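Local structure of protein involved in catabolism of external DNA (Legionella pneumophila subsp. pneumophila, 2OO3) at residues E60-K63 with E64-P68. The protein probably methylates adenine 2030 of 23S ribosomal RNA at N6, using S-adenosyl-L-methionine as the methyl donor. Numbering follows the deposited sequence.
Sequences EEYK and EGINP
Tyr62 lays its CB against the CG2 branch of Ile66, 3.8 Å apart. That methyl sits at the edge of the tyrosine ring, near its plane. Asn67 lies alongside Tyr62 and points the same way, its CB 4.1 Å from Tyr62 CD1. The amide is turned 69° from the ring. Tyr62 CG is placed between its own backbone N and carbonyl carbon (chi1 79°). This brings the ring beside Lys63, whose CG lies over the centre of one face. Asn67 CB also rests on the backbone, 3.6 Å from Lys63 CA. The Pro68 ring abuts the carbonyl of Lys63, with Pro68 CD 3.2 Å from Lys63 O.

The backbone joins a short 3-10 turn to the start of helix 66-71. Glu64 N donates to Glu61 O (3.1 Å), an i to i+3 bond. Tyr62 O accepts twice, from Gly65 N at 3.0 Å and from Asn67 N at 2.9 Å. The donors approach the oxygen from the two sides of its carbonyl plane. Gly65 N stands well above that plane, whereas Asn67 N is tilted only 22° from it. The chain bends at Gly65 between the two helical pieces.

Ile66 turns its far end away, onto Tyr83 and Ile87 of helix 81-90. Glu61 OE1 is hydrogen-bonded to His10. Glu61 thus joins the turn to the start of the modelled chain, and Ile66 joins helix 66-71 to helix 81-90. Ile66 lies about 8 Å, side chain to side chain, from His20, which is predicted to bind S-adenosyl-L-methionine. Within the turn, polar backbone bonds do the joining and side chains add apolar packing; with two N-H groups on one oxygen, Tyr62 O couples the 3-10 turn to the first turn of the helix.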
loop_
_atom_site.group_PDB
_atom_site.type_symbol
_atom_site.label_atom_id
_atom_site.label_comp_id
_atom_site.label_asym_id
_atom_site.label_seq_id
_atom_site.Cartn_x
_atom_site.Cartn_y
_atom_site.Cartn_z
ATOM N N GLU A 60 -16.595 1.891 -12.956
ATOM C CA GLU A 60 -15.311 2.465 -13.356
ATOM C C GLU A 60 -14.755 3.395 -12.260
ATOM O O GLU A 60 -14.625 4.605 -12.466
ATOM C CB GLU A 60 -15.445 3.194 -14.691
ATOM C CG GLU A 60 -15.789 2.299 -15.888
ATOM C CD GLU A 60 -15.895 3.077 -17.186
ATOM O OE1 GLU A 60 -16.911 3.787 -17.384
ATOM O OE2 GLU A 60 -14.967 2.977 -18.016
ATOM N N GLU A 61 -14.437 2.818 -11.096
ATOM C CA GLU A 61 -13.988 3.609 -9.950
ATOM C C GLU A 61 -12.661 4.322 -10.231
ATOM O O GLU A 61 -12.373 5.362 -9.647
ATOM C CB GLU A 61 -13.907 2.767 -8.669
ATOM C CG GLU A 61 -15.278 2.577 -8.024
ATOM C CD GLU A 61 -15.245 2.190 -6.545
ATOM O OE1 GLU A 61 -16.143 1.405 -6.146
ATOM O OE2 GLU A 61 -14.368 2.680 -5.776
ATOM N N TYR A 62 -11.878 3.779 -11.155
ATOM C CA TYR A 62 -10.618 4.408 -11.527
ATOM C C TYR A 62 -10.769 5.828 -12.067
ATOM O O TYR A 62 -9.856 6.640 -11.932
ATOM C CB TYR A 62 -9.844 3.533 -12.512
ATOM C CG TYR A 62 -10.318 3.613 -13.931
ATOM C CD1 TYR A 62 -9.759 4.522 -14.813
ATOM C CD2 TYR A 62 -11.322 2.764 -14.394
ATOM C CE1 TYR A 62 -10.186 4.604 -16.135
ATOM C CE2 TYR A 62 -11.763 2.840 -15.725
ATOM C CZ TYR A 62 -11.182 3.753 -16.579
ATOM O OH TYR A 62 -11.609 3.834 -17.894
ATOM N N LYS A 63 -11.908 6.128 -12.694
ATOM C CA LYS A 63 -12.193 7.499 -13.172
ATOM C C LYS A 63 -12.088 8.592 -12.108
ATOM O O LYS A 63 -11.849 9.762 -12.436
ATOM C CB LYS A 63 -13.568 7.544 -13.810
ATOM C CG LYS A 63 -13.642 6.647 -15.014
ATOM C CD LYS A 63 -15.031 6.610 -15.575
ATOM C CE LYS A 63 -15.298 7.795 -16.436
ATOM N NZ LYS A 63 -16.753 7.728 -16.697
ATOM N N GLU A 64 -12.255 8.196 -10.846
ATOM C CA GLU A 64 -12.169 9.116 -9.712
ATOM C C GLU A 64 -10.966 8.907 -8.828
ATOM O O GLU A 64 -10.861 9.527 -7.754
ATOM C CB GLU A 64 -13.405 8.980 -8.856
ATOM C CG GLU A 64 -14.607 9.562 -9.549
ATOM C CD GLU A 64 -15.834 9.486 -8.684
ATOM O OE1 GLU A 64 -15.917 8.537 -7.838
ATOM O OE2 GLU A 64 -16.699 10.375 -8.861
ATOM N N GLY A 65 -10.067 8.016 -9.244
ATOM C CA GLY A 65 -8.881 7.775 -8.467
ATOM C C GLY A 65 -7.729 8.130 -9.349
ATOM O O GLY A 65 -7.395 9.297 -9.486
ATOM N N ILE A 66 -7.121 7.109 -9.945
ATOM C CA ILE A 66 -6.002 7.308 -10.831
ATOM C C ILE A 66 -6.293 8.239 -12.038
ATOM O O ILE A 66 -5.418 8.996 -12.446
ATOM C CB ILE A 66 -5.386 5.964 -11.322
ATOM C CG1 ILE A 66 -4.128 6.190 -12.180
ATOM C CG2 ILE A 66 -6.382 5.135 -12.129
ATOM C CD1 ILE A 66 -3.061 7.076 -11.515
ATOM N N ASN A 67 -7.490 8.177 -12.623
ATOM C CA ASN A 67 -7.650 8.882 -13.896
ATOM C C ASN A 67 -7.346 10.406 -13.863
ATOM O O ASN A 67 -6.644 10.898 -14.751
ATOM C CB ASN A 67 -8.998 8.579 -14.567
ATOM C CG ASN A 67 -8.923 8.676 -16.082
ATOM O OD1 ASN A 67 -7.920 8.282 -16.695
ATOM N ND2 ASN A 67 -9.988 9.191 -16.703
ATOM N N PRO A 68 -7.897 11.158 -12.881
ATOM C CA PRO A 68 -7.551 12.606 -12.827
ATOM C C PRO A 68 -6.058 12.867 -12.586
ATOM O O PRO A 68 -5.495 13.850 -13.087
ATOM C CB PRO A 68 -8.363 13.130 -11.621
ATOM C CG PRO A 68 -9.470 12.099 -11.415
ATOM C CD PRO A 68 -8.865 10.778 -11.833
#